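Local structure of beta-glucuronidase (uncultured Clostridium sp., 6U7J) at residues 472-483 and 520-531. The protein hydrolyses beta-D-glucuronides as a family 2 glycosyl hydrolase and is linked to the reactivation of estrogens by gut microbes. Residues are numbered along the deposited sequence; the frame is centred on the assembly and turned at random.
Sequences GWYVGAGKIERI and EVIFSEEYQKRC
The phenol oxygen of Tyr-527 is gripped twice by the backbone of 472-483. Tyr-527 OH donates to Gly-472 O at a very short 2.5 Å, and that carbonyl oxygen lies near the ring plane. Tyr-527 OH also accepts from Gly-478 N at 3.0 Å, with a bent N-H...O angle of 131°. Two separate points of the loop are thus tied to one side chain of helix 525-540. With CG anti to the backbone N (chi1 -173°), the ring continues toward the loop and its OH reaches both backbone groups. Ile-522 CG2, from the same segment, sits over one ring face toward its rim. Across the contact, Ile-480 CG1 packs 3.7 Å from Tyr-527 CE1. The CD1 end of Ile-480 meets the carboxylate of Glu-520, and Ile-480 CG2 lies 3.6 Å from Arg-530 NH2. Arg-530 NH1 forms salt bridges with Glu-533 and Glu-534. Trp-473 points its six-membered ring edge at the face of Phe-523 in a T-shaped stack, with planes at 82°. Trp-473 CZ3 also rests 3.5 Å from Ile-522 CB. Ser-524 N-caps helix 525-540: its OG accepts from Tyr-527 N and donates to Val-521 O. Gly-561 and Arg-564 of a second subunit pack on Ile-522 and Phe-523. Within the TIM barrel domain, Ile-483 CD1 packs on Cys-531 CA, joining helices 480-498 and 525-540, which flank strand 502-506 in sequence.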
loop_
_atom_site.group_PDB
_atom_site.type_symbol
_atom_site.label_atom_id
_atom_site.label_comp_id
_atom_site.label_asym_id
_atom_site.label_seq_id
_atom_site.Cartn_x
_atom_site.Cartn_y
_atom_site.Cartn_z
ATOM N N GLY B 472 14.940 -20.389 5.177
ATOM C CA GLY B 472 14.559 -19.364 4.225
ATOM C C GLY B 472 14.154 -18.041 4.849
ATOM O O GLY B 472 13.853 -17.094 4.109
ATOM N N TRP B 473 14.097 -17.959 6.188
ATOM C CA TRP B 473 13.786 -16.701 6.849
ATOM C C TRP B 473 14.802 -16.390 7.944
ATOM O O TRP B 473 15.675 -15.547 7.744
ATOM C CB TRP B 473 12.364 -16.709 7.417
ATOM C CG TRP B 473 11.956 -15.320 7.781
ATOM C CD1 TRP B 473 11.896 -14.783 9.033
ATOM C CD2 TRP B 473 11.616 -14.262 6.870
ATOM N NE1 TRP B 473 11.507 -13.471 8.960
ATOM C CE2 TRP B 473 11.338 -13.122 7.643
ATOM C CE3 TRP B 473 11.506 -14.177 5.474
ATOM C CZ2 TRP B 473 10.969 -11.902 7.070
ATOM C CZ3 TRP B 473 11.128 -12.965 4.907
ATOM C CH2 TRP B 473 10.862 -11.847 5.700
ATOM N N TYR B 474 14.699 -17.044 9.110
ATOM C CA TYR B 474 15.685 -16.818 10.167
ATOM C C TYR B 474 17.006 -17.523 9.876
ATOM O O TYR B 474 18.054 -17.081 10.363
ATOM C CB TYR B 474 15.138 -17.264 11.536
ATOM C CG TYR B 474 14.010 -16.387 12.013
ATOM C CD1 TYR B 474 14.144 -14.994 12.024
ATOM C CD2 TYR B 474 12.799 -16.938 12.430
ATOM C CE1 TYR B 474 13.100 -14.174 12.449
ATOM C CE2 TYR B 474 11.754 -16.133 12.846
ATOM C CZ TYR B 474 11.909 -14.753 12.843
ATOM O OH TYR B 474 10.878 -13.953 13.252
ATOM N N VAL B 475 16.978 -18.600 9.089
ATOM C CA VAL B 475 18.180 -19.301 8.643
ATOM C C VAL B 475 18.231 -19.242 7.121
ATOM O O VAL B 475 17.293 -19.689 6.446
ATOM C CB VAL B 475 18.209 -20.761 9.129
ATOM C CG1 VAL B 475 19.374 -21.502 8.483
ATOM C CG2 VAL B 475 18.320 -20.804 10.640
ATOM N N GLY B 476 19.334 -18.730 6.582
ATOM C CA GLY B 476 19.462 -18.593 5.146
ATOM C C GLY B 476 18.400 -17.698 4.531
ATOM O O GLY B 476 17.744 -18.098 3.565
ATOM N N ALA B 477 18.208 -16.496 5.085
ATOM C CA ALA B 477 17.192 -15.593 4.558
ATOM C C ALA B 477 17.439 -15.330 3.082
ATOM O O ALA B 477 18.533 -14.924 2.690
ATOM C CB ALA B 477 17.190 -14.269 5.325
ATOM N N GLY B 478 16.419 -15.568 2.262
ATOM C CA GLY B 478 16.491 -15.269 0.855
ATOM C C GLY B 478 16.998 -16.394 -0.027
ATOM O O GLY B 478 16.780 -16.340 -1.238
ATOM N N LYS B 479 17.656 -17.413 0.542
ATOM C CA LYS B 479 18.283 -18.486 -0.250
ATOM C C LYS B 479 17.276 -19.617 -0.454
ATOM O O LYS B 479 17.271 -20.636 0.247
ATOM C CB LYS B 479 19.559 -18.987 0.422
ATOM C CG LYS B 479 20.396 -17.910 1.119
ATOM C CD LYS B 479 21.362 -17.243 0.134
ATOM C CE LYS B 479 22.547 -16.591 0.841
ATOM N NZ LYS B 479 23.037 -17.464 1.961
ATOM N N ILE B 480 16.436 -19.440 -1.473
ATOM C CA ILE B 480 15.320 -20.348 -1.715
ATOM C C ILE B 480 15.809 -21.777 -1.910
ATOM O O ILE B 480 15.188 -22.734 -1.427
ATOM C CB ILE B 480 14.506 -19.838 -2.917
ATOM C CG1 ILE B 480 13.777 -18.550 -2.517
ATOM C CG2 ILE B 480 13.541 -20.905 -3.464
ATOM C CD1 ILE B 480 13.095 -17.861 -3.663
ATOM N N GLU B 481 16.955 -21.939 -2.579
ATOM C CA GLU B 481 17.463 -23.252 -2.972
ATOM C C GLU B 481 17.956 -24.078 -1.784
ATOM O O GLU B 481 18.059 -25.305 -1.904
ATOM C CB GLU B 481 18.591 -23.083 -4.008
ATOM C CG GLU B 481 19.754 -22.173 -3.544
ATOM C CD GLU B 481 19.402 -20.667 -3.502
ATOM O OE1 GLU B 481 18.355 -20.260 -4.075
ATOM O OE2 GLU B 481 20.177 -19.896 -2.889
ATOM N N ARG B 482 18.246 -23.438 -0.646
ATOM C CA ARG B 482 18.704 -24.130 0.554
ATOM C C ARG B 482 17.570 -24.573 1.477
ATOM O O ARG B 482 17.829 -25.322 2.428
ATOM C CB ARG B 482 19.678 -23.238 1.345
ATOM C CG ARG B 482 20.925 -22.820 0.576
ATOM C CD ARG B 482 21.699 -24.038 0.046
ATOM N NE ARG B 482 21.465 -24.301 -1.385
ATOM C CZ ARG B 482 21.329 -25.518 -1.919
ATOM N NH1 ARG B 482 21.407 -26.600 -1.143
ATOM N NH2 ARG B 482 21.119 -25.656 -3.226
ATOM N N ILE B 483 16.330 -24.146 1.220
ATOM C CA ILE B 483 15.225 -24.440 2.134
ATOM C C ILE B 483 14.944 -25.937 2.174
ATOM O O ILE B 483 14.991 -26.566 3.236
ATOM C CB ILE B 483 13.957 -23.661 1.735
ATOM C CG1 ILE B 483 14.194 -22.151 1.779
ATOM C CG2 ILE B 483 12.776 -24.056 2.653
ATOM C CD1 ILE B 483 13.002 -21.369 1.288
ATOM N N GLU B 520 11.684 -12.694 -7.006
ATOM C CA GLU B 520 11.129 -12.429 -5.683
ATOM C C GLU B 520 12.225 -12.115 -4.673
ATOM O O GLU B 520 13.380 -12.521 -4.825
ATOM C CB GLU B 520 10.294 -13.633 -5.210
ATOM C CG GLU B 520 11.093 -14.903 -4.927
ATOM C CD GLU B 520 11.424 -15.707 -6.185
ATOM O OE1 GLU B 520 10.495 -16.262 -6.821
ATOM O OE2 GLU B 520 12.622 -15.786 -6.537
ATOM N N VAL B 521 11.841 -11.365 -3.631
ATOM C CA VAL B 521 12.711 -10.988 -2.523
ATOM C C VAL B 521 11.940 -11.200 -1.230
ATOM O O VAL B 521 10.709 -11.167 -1.210
ATOM C CB VAL B 521 13.176 -9.518 -2.591
ATOM C CG1 VAL B 521 14.028 -9.271 -3.827
ATOM C CG2 VAL B 521 11.958 -8.578 -2.550
ATOM N N ILE B 522 12.678 -11.406 -0.135
ATOM C CA ILE B 522 12.026 -11.500 1.170
ATOM C C ILE B 522 11.142 -10.270 1.378
ATOM O O ILE B 522 11.492 -9.159 0.957
ATOM C CB ILE B 522 13.069 -11.645 2.295
ATOM C CG1 ILE B 522 13.926 -10.382 2.420
ATOM C CG2 ILE B 522 13.945 -12.866 2.055
ATOM C CD1 ILE B 522 14.911 -10.406 3.579
ATOM N N PHE B 523 9.969 -10.496 1.995
ATOM C CA PHE B 523 8.883 -9.534 2.250
ATOM C C PHE B 523 7.894 -9.446 1.096
ATOM O O PHE B 523 6.787 -8.941 1.269
ATOM C CB PHE B 523 9.401 -8.132 2.573
ATOM C CG PHE B 523 10.131 -8.048 3.877
ATOM C CD1 PHE B 523 9.443 -8.172 5.076
ATOM C CD2 PHE B 523 11.508 -7.849 3.910
ATOM C CE1 PHE B 523 10.116 -8.104 6.296
ATOM C CE2 PHE B 523 12.180 -7.795 5.124
ATOM C CZ PHE B 523 11.478 -7.913 6.316
ATOM N N SER B 524 8.262 -9.931 -0.080
ATOM C CA SER B 524 7.335 -9.908 -1.201
ATOM C C SER B 524 6.362 -11.077 -1.097
ATOM O O SER B 524 6.663 -12.099 -0.481
ATOM C CB SER B 524 8.094 -9.961 -2.534
ATOM O OG SER B 524 8.587 -11.268 -2.795
ATOM N N GLU B 525 5.185 -10.914 -1.708
ATOM C CA GLU B 525 4.170 -11.960 -1.651
ATOM C C GLU B 525 4.613 -13.210 -2.392
ATOM O O GLU B 525 4.219 -14.319 -2.021
ATOM C CB GLU B 525 2.844 -11.460 -2.235
ATOM C CG GLU B 525 2.232 -10.253 -1.534
ATOM C CD GLU B 525 0.754 -10.057 -1.871
ATOM O OE1 GLU B 525 0.113 -11.035 -2.287
ATOM O OE2 GLU B 525 0.231 -8.921 -1.735
ATOM N N GLU B 526 5.406 -13.052 -3.456
ATOM C CA GLU B 526 5.878 -14.220 -4.190
ATOM C C GLU B 526 6.856 -15.029 -3.343
ATOM O O GLU B 526 6.842 -16.263 -3.379
ATOM C CB GLU B 526 6.509 -13.783 -5.514
ATOM C CG GLU B 526 5.496 -13.195 -6.505
ATOM C CD GLU B 526 5.079 -11.735 -6.194
ATOM O OE1 GLU B 526 5.768 -11.029 -5.412
ATOM O OE2 GLU B 526 4.058 -11.286 -6.761
ATOM N N TYR B 527 7.689 -14.352 -2.549
ATOM C CA TYR B 527 8.658 -15.064 -1.730
ATOM C C TYR B 527 7.960 -15.913 -0.670
ATOM O O TYR B 527 8.367 -17.057 -0.413
ATOM C CB TYR B 527 9.635 -14.085 -1.074
ATOM C CG TYR B 527 10.753 -14.790 -0.353
ATOM C CD1 TYR B 527 11.961 -15.049 -0.989
ATOM C CD2 TYR B 527 10.587 -15.245 0.954
ATOM C CE1 TYR B 527 12.987 -15.723 -0.328
ATOM C CE2 TYR B 527 11.596 -15.916 1.619
ATOM C CZ TYR B 527 12.792 -16.156 0.976
ATOM O OH TYR B 527 13.794 -16.825 1.638
ATOM N N GLN B 528 6.909 -15.375 -0.044
ATOM C CA GLN B 528 6.167 -16.169 0.933
ATOM C C GLN B 528 5.667 -17.462 0.305
ATOM O O GLN B 528 5.744 -18.532 0.922
ATOM C CB GLN B 528 4.994 -15.371 1.494
ATOM C CG GLN B 528 4.319 -16.006 2.699
ATOM C CD GLN B 528 3.108 -15.217 3.181
ATOM O OE1 GLN B 528 2.302 -14.743 2.384
ATOM N NE2 GLN B 528 2.980 -15.079 4.490
ATOM N N LYS B 529 5.168 -17.386 -0.931
ATOM C CA LYS B 529 4.646 -18.582 -1.568
ATOM C C LYS B 529 5.755 -19.601 -1.823
ATOM O O LYS B 529 5.579 -20.799 -1.554
ATOM C CB LYS B 529 3.924 -18.220 -2.861
ATOM C CG LYS B 529 3.266 -19.414 -3.547
ATOM C CD LYS B 529 3.540 -19.335 -5.026
ATOM C CE LYS B 529 2.658 -20.248 -5.863
ATOM N NZ LYS B 529 3.491 -21.271 -6.555
ATOM N N ARG B 530 6.909 -19.141 -2.324
ATOM C CA ARG B 530 8.021 -20.044 -2.638
ATOM C C ARG B 530 8.648 -20.615 -1.362
ATOM O O ARG B 530 9.006 -21.799 -1.312
ATOM C CB ARG B 530 9.089 -19.312 -3.469
ATOM C CG ARG B 530 8.654 -18.817 -4.869
ATOM C CD ARG B 530 8.554 -19.958 -5.866
ATOM N NE ARG B 530 9.863 -20.579 -6.083
ATOM C CZ ARG B 530 10.173 -21.821 -5.715
ATOM N NH1 ARG B 530 9.266 -22.593 -5.125
ATOM N NH2 ARG B 530 11.392 -22.288 -5.937
ATOM N N CYS B 531 8.818 -19.780 -0.336
ATOM C CA CYS B 531 9.379 -20.257 0.919
ATOM C C CYS B 531 8.555 -21.418 1.481
ATOM O O CYS B 531 9.109 -22.433 1.923
ATOM C CB CYS B 531 9.447 -19.090 1.911
ATOM S SG CYS B 531 9.955 -19.468 3.577
#